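Local coordinates for protein glutathione S-transferase (Burkholderia xenovorans, PDB 2DSA) that binds glutathione and probably acts as a glutathione transferase, reductively dechlorinating metabolites of polychlorinated biphenyls, at residues H15-E20 / A68-V73; V28-D31 / K36-S39. One frame throughout, in Å; residues are numbered along the deposited sequence.

Contact 1: H15-E20 / A68-V73; sequences HIALRE and AIVQYV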
loop_
_atom_site.group_PDB
_atom_site.type_symbol
_atom_site.label_atom_id
_atom_site.label_comp_id
_atom_site.label_asym_id
_atom_site.label_seq_id
_atom_site.Cartn_x
_atom_site.Cartn_y
_atom_site.Cartn_z
ATOM N N HIS A 15 -15.616 -5.584 -3.837
ATOM C CA HIS A 15 -16.923 -6.249 -4.023
ATOM C C HIS A 15 -17.679 -6.344 -2.691
ATOM O O HIS A 15 -18.784 -5.828 -2.559
ATOM C CB HIS A 15 -16.738 -7.644 -4.634
ATOM C CG HIS A 15 -18.017 -8.306 -5.056
ATOM N ND1 HIS A 15 -18.038 -9.454 -5.815
ATOM C CD2 HIS A 15 -19.316 -7.976 -4.836
ATOM C CE1 HIS A 15 -19.292 -9.814 -6.029
ATOM N NE2 HIS A 15 -20.086 -8.931 -5.448
ATOM N N ILE A 16 -17.073 -6.984 -1.695
ATOM C CA ILE A 16 -17.685 -7.079 -0.364
ATOM C C ILE A 16 -17.994 -5.695 0.215
ATOM O O ILE A 16 -19.056 -5.502 0.800
ATOM C CB ILE A 16 -16.797 -7.901 0.623
ATOM C CG1 ILE A 16 -16.798 -9.390 0.251
ATOM C CG2 ILE A 16 -17.259 -7.726 2.073
ATOM C CD1 ILE A 16 -15.604 -10.202 0.876
ATOM N N ALA A 17 -17.065 -4.745 0.079
ATOM C CA ALA A 17 -17.264 -3.389 0.622
ATOM C C ALA A 17 -18.484 -2.699 -0.001
ATOM O O ALA A 17 -19.288 -2.086 0.708
ATOM C CB ALA A 17 -16.006 -2.518 0.452
ATOM N N LEU A 18 -18.600 -2.790 -1.324
ATOM C CA LEU A 18 -19.766 -2.251 -2.043
ATOM C C LEU A 18 -21.091 -2.806 -1.510
ATOM O O LEU A 18 -22.050 -2.049 -1.335
ATOM C CB LEU A 18 -19.651 -2.514 -3.547
ATOM C CG LEU A 18 -18.592 -1.685 -4.276
ATOM C CD1 LEU A 18 -18.166 -2.319 -5.592
ATOM C CD2 LEU A 18 -19.098 -0.259 -4.500
ATOM N N ARG A 19 -21.138 -4.110 -1.234
ATOM C CA ARG A 19 -22.340 -4.759 -0.691
ATOM C C ARG A 19 -22.592 -4.377 0.751
ATOM O O ARG A 19 -23.737 -4.176 1.144
ATOM C CB ARG A 19 -22.253 -6.282 -0.813
ATOM C CG ARG A 19 -22.275 -6.730 -2.240
ATOM C CD ARG A 19 -22.493 -8.208 -2.349
ATOM N NE ARG A 19 -22.502 -8.581 -3.762
ATOM C CZ ARG A 19 -23.599 -8.752 -4.500
ATOM N NH1 ARG A 19 -24.807 -8.627 -3.956
ATOM N NH2 ARG A 19 -23.479 -9.068 -5.784
ATOM N N GLU A 20 -21.522 -4.269 1.532
ATOM C CA GLU A 20 -21.622 -3.766 2.893
ATOM C C GLU A 20 -22.197 -2.343 2.903
ATOM O O GLU A 20 -23.017 -2.008 3.752
ATOM C CB GLU A 20 -20.261 -3.810 3.609
ATOM C CG GLU A 20 -19.796 -5.197 4.039
ATOM C CD GLU A 20 -20.588 -5.786 5.215
ATOM O OE1 GLU A 20 -21.264 -5.050 5.971
ATOM O OE2 GLU A 20 -20.527 -7.017 5.394
ATOM N N ALA A 68 -7.205 2.428 -1.975
ATOM C CA ALA A 68 -7.883 3.653 -2.439
ATOM C C ALA A 68 -9.381 3.426 -2.731
ATOM O O ALA A 68 -10.250 4.188 -2.269
ATOM C CB ALA A 68 -7.178 4.205 -3.680
ATOM N N ILE A 69 -9.670 2.373 -3.491
ATOM C CA ILE A 69 -11.056 1.983 -3.815
ATOM C C ILE A 69 -11.924 1.777 -2.573
ATOM O O ILE A 69 -13.017 2.331 -2.494
ATOM C CB ILE A 69 -11.115 0.745 -4.731
ATOM C CG1 ILE A 69 -10.570 1.092 -6.116
ATOM C CG2 ILE A 69 -12.574 0.147 -4.833
ATOM C CD1 ILE A 69 -10.007 -0.128 -6.882
ATOM N N VAL A 70 -11.444 0.995 -1.608
ATOM C CA VAL A 70 -12.270 0.651 -0.459
ATOM C C VAL A 70 -12.531 1.860 0.454
ATOM O O VAL A 70 -13.551 1.917 1.127
ATOM C CB VAL A 70 -11.793 -0.658 0.303
ATOM C CG1 VAL A 70 -11.779 -1.842 -0.662
ATOM C CG2 VAL A 70 -10.405 -0.501 0.999
ATOM N N GLN A 71 -11.621 2.834 0.438
ATOM C CA GLN A 71 -11.820 4.091 1.163
ATOM C C GLN A 71 -12.859 4.993 0.465
ATOM O O GLN A 71 -13.704 5.584 1.126
ATOM C CB GLN A 71 -10.488 4.835 1.353
ATOM C CG GLN A 71 -9.559 4.162 2.382
ATOM C CD GLN A 71 -8.303 4.953 2.622
ATOM O OE1 GLN A 71 -8.286 5.875 3.451
ATOM N NE2 GLN A 71 -7.241 4.627 1.877
ATOM N N TYR A 72 -12.772 5.100 -0.859
ATOM C CA TYR A 72 -13.787 5.794 -1.622
ATOM C C TYR A 72 -15.160 5.193 -1.307
ATOM O O TYR A 72 -16.084 5.920 -0.937
ATOM C CB TYR A 72 -13.485 5.796 -3.136
ATOM C CG TYR A 72 -14.635 6.394 -3.943
ATOM C CD1 TYR A 72 -15.661 5.580 -4.426
ATOM C CD2 TYR A 72 -14.722 7.771 -4.172
ATOM C CE1 TYR A 72 -16.739 6.103 -5.119
ATOM C CE2 TYR A 72 -15.805 8.305 -4.900
ATOM C CZ TYR A 72 -16.799 7.461 -5.352
ATOM O OH TYR A 72 -17.870 7.950 -6.039
ATOM N N VAL A 73 -15.266 3.871 -1.398
ATOM C CA VAL A 73 -16.511 3.160 -1.138
ATOM C C VAL A 73 -17.091 3.447 0.264
ATOM O O VAL A 73 -18.267 3.835 0.408
ATOM C CB VAL A 73 -16.346 1.640 -1.382
ATOM C CG1 VAL A 73 -17.565 0.867 -0.863
ATOM C CG2 VAL A 73 -16.099 1.341 -2.876
#

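Contact 2: V28-D31 / K36-S39; sequences VQVD and KTAS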
loop_
_atom_site.group_PDB
_atom_site.type_symbol
_atom_site.label_atom_id
_atom_site.label_comp_id
_atom_site.label_asym_id
_atom_site.label_seq_id
_atom_site.Cartn_x
_atom_site.Cartn_y
_atom_site.Cartn_z
ATOM N N VAL A 28 -18.107 -6.333 -13.615
ATOM C CA VAL A 28 -17.587 -6.563 -14.952
ATOM C C VAL A 28 -16.407 -7.503 -14.818
ATOM O O VAL A 28 -15.349 -7.127 -14.285
ATOM C CB VAL A 28 -17.154 -5.247 -15.693
ATOM C CG1 VAL A 28 -16.621 -5.580 -17.085
ATOM C CG2 VAL A 28 -18.303 -4.248 -15.796
ATOM N N GLN A 29 -16.591 -8.733 -15.290
ATOM C CA GLN A 29 -15.563 -9.759 -15.179
ATOM C C GLN A 29 -14.410 -9.496 -16.129
ATOM O O GLN A 29 -14.603 -9.028 -17.251
ATOM C CB GLN A 29 -16.160 -11.146 -15.407
ATOM C CG GLN A 29 -15.314 -12.282 -14.860
ATOM C CD GLN A 29 -15.961 -13.650 -15.032
ATOM O OE1 GLN A 29 -17.150 -13.762 -15.330
ATOM N NE2 GLN A 29 -15.173 -14.697 -14.839
ATOM N N VAL A 30 -13.204 -9.783 -15.661
ATOM C CA VAL A 30 -12.003 -9.587 -16.459
ATOM C C VAL A 30 -11.303 -10.935 -16.578
ATOM O O VAL A 30 -11.116 -11.628 -15.573
ATOM C CB VAL A 30 -11.060 -8.516 -15.822
ATOM C CG1 VAL A 30 -9.739 -8.398 -16.597
ATOM C CG2 VAL A 30 -11.764 -7.152 -15.737
ATOM N N ASP A 31 -10.953 -11.316 -17.807
ATOM C CA ASP A 31 -10.113 -12.493 -18.025
ATOM C C ASP A 31 -8.659 -12.085 -17.819
ATOM O O ASP A 31 -8.071 -11.419 -18.666
ATOM C CB ASP A 31 -10.336 -13.086 -19.430
ATOM C CG ASP A 31 -9.588 -14.416 -19.645
ATOM O OD1 ASP A 31 -8.345 -14.475 -19.471
ATOM O OD2 ASP A 31 -10.247 -15.410 -20.007
ATOM N N LYS A 36 -9.092 -9.377 -21.335
ATOM C CA LYS A 36 -10.329 -8.899 -21.934
ATOM C C LYS A 36 -11.413 -8.868 -20.874
ATOM O O LYS A 36 -11.524 -9.787 -20.060
ATOM C CB LYS A 36 -10.770 -9.795 -23.100
ATOM C CG LYS A 36 -9.664 -10.156 -24.079
ATOM C CD LYS A 36 -9.046 -8.924 -24.743
ATOM C CE LYS A 36 -9.773 -8.556 -26.017
ATOM N NZ LYS A 36 -9.661 -9.658 -27.026
ATOM N N THR A 37 -12.200 -7.802 -20.872
ATOM C CA THR A 37 -13.377 -7.760 -20.029
ATOM C C THR A 37 -14.448 -8.722 -20.580
ATOM O O THR A 37 -14.213 -9.426 -21.577
ATOM C CB THR A 37 -13.939 -6.336 -19.886
ATOM O OG1 THR A 37 -14.594 -5.948 -21.101
ATOM C CG2 THR A 37 -12.834 -5.345 -19.546
ATOM N N ALA A 38 -15.602 -8.764 -19.913
ATOM C CA ALA A 38 -16.718 -9.605 -20.326
ATOM C C ALA A 38 -17.272 -9.160 -21.675
ATOM O O ALA A 38 -17.726 -9.990 -22.466
ATOM C CB ALA A 38 -17.822 -9.586 -19.267
ATOM N N SER A 39 -17.233 -7.851 -21.930
ATOM C CA SER A 39 -17.721 -7.292 -23.185
ATOM C C SER A 39 -16.711 -7.421 -24.331
ATOM O O SER A 39 -16.997 -7.009 -25.447
ATOM C CB SER A 39 -18.148 -5.827 -22.999
ATOM O OG SER A 39 -17.037 -4.961 -22.850
#

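Contact 1: H15-E20 / A68-V73
Val73 of helix 66-76 sets one methyl against Ala17 and the other against Leu18 of helix 12-21, and the contact is apolar in its side chains. Val73 CG1, anti to the backbone N (chi1 169°), lies 4.0 Å from Ala17 CB. The other methyl, Val73 CG2, meets Leu18 CD2 at 3.8 Å, the two side chains crossing at about a right angle. One turn earlier, Val70 CG1 touches Ala17 CB more loosely, at 4.4 Å. The CB of Ala17 points toward helix 66-76, and the segment axes approach to 9.6 Å with only 3° between their directions.

Polar groups work on other sides of the helices. Arg19 NE donates to His15 NE2 at 3.0 Å in a nearly straight bond (168°), the acceptor lying in the guanidinium plane while the donor sits tilted from the His15 ring plane; His15 ND1 is bonded in turn to Glu198. Gln71 OE1 takes bonds from Arg91 and Gln95, while the ring of Tyr72 meets Tyr92 of the second subunit edge-to-face.

Val153 of helix 153-163 packs on both Ala17 and Val70. Such parallel helix pairing on one face of the sheet is characteristic of the thioredoxin-like N-terminal domain of glutathione transferases.

Contact 2: V28-D31 / K36-S39
Val28 turns its CG1 methyl, anti to the backbone N, against the side chain of Thr37, with Val28 CG1 4.0 Å from Thr37 CB, and the two groups cross obliquely. Farther along the strand, Val30 CG2 approaches Thr37 CG2 at 4.3 Å. Val30 and Thr37 form an antiparallel non-hydrogen-bonded pair, with CA atoms 4.2 Å apart and both side chains on the same face of the sheet. Tyr4 of strand 2-5 touches Val28, Val30 and Thr37, while Tyr43 covers Val30 and Thr37 and Val52 adds to the cover of Val30, which helps to bury this pair.

The backbone supplies the polar evidence. Asp31 N donates to Lys36 O at 2.8 Å with an angle of 170° at the hydrogen, although the donor is tilted 22° from the carbonyl plane. On the other side of the Val30-Thr37 pair, Gln29 O receives a CA-H...O contact from Thr37 CA at 3.3 Å. These links define a beta hairpin in which the short strand 36-37 edges the mixed sheet of the thioredoxin-like domain; the opposite side of strand 26-31 is bonded to strand 2-5, through Val28 with Leu3 and Tyr5 and Val30 with Tyr5.

Beside the connecting turn, the end of the Asp31 side chain leads away from Lys36: its OD1 accepts a bond from Ser34 N and a weak one from Ala33 N, which ties the carboxylate to the backbone N-H groups of the turn. Asp31 CB nevertheless stays 3.6 Å from Lys36 O. At the far end, Ala38 directs its methyl toward strand 26-31, whereas Thr37 OG1, held between the backbone N and the carbonyl carbon (chi1 74°), accepts weak bonds from Ser39 N and Gln41 N.

Both contacts belong to the N-terminal glutathione transferase domain, with centres 20 Å apart and nearest atoms about 8 Å apart, so they do not touch. Along the chain contact 2 is nested inside the loop closed by contact 1: helix 12-21 leads to strand 26-31, the hairpin follows, and helix 66-76 comes after strands 54-56 and 62-64. Contact 1 is buried, its centre about 9 Å from the centre of the chain, against helix 153-163; contact 2 lies at an edge of the sheet, its centre about 19 Å from that point. Val70 and Val30 have side chains about 9 Å and 7 Å, respectively, from a bound glutathione, beyond direct contact.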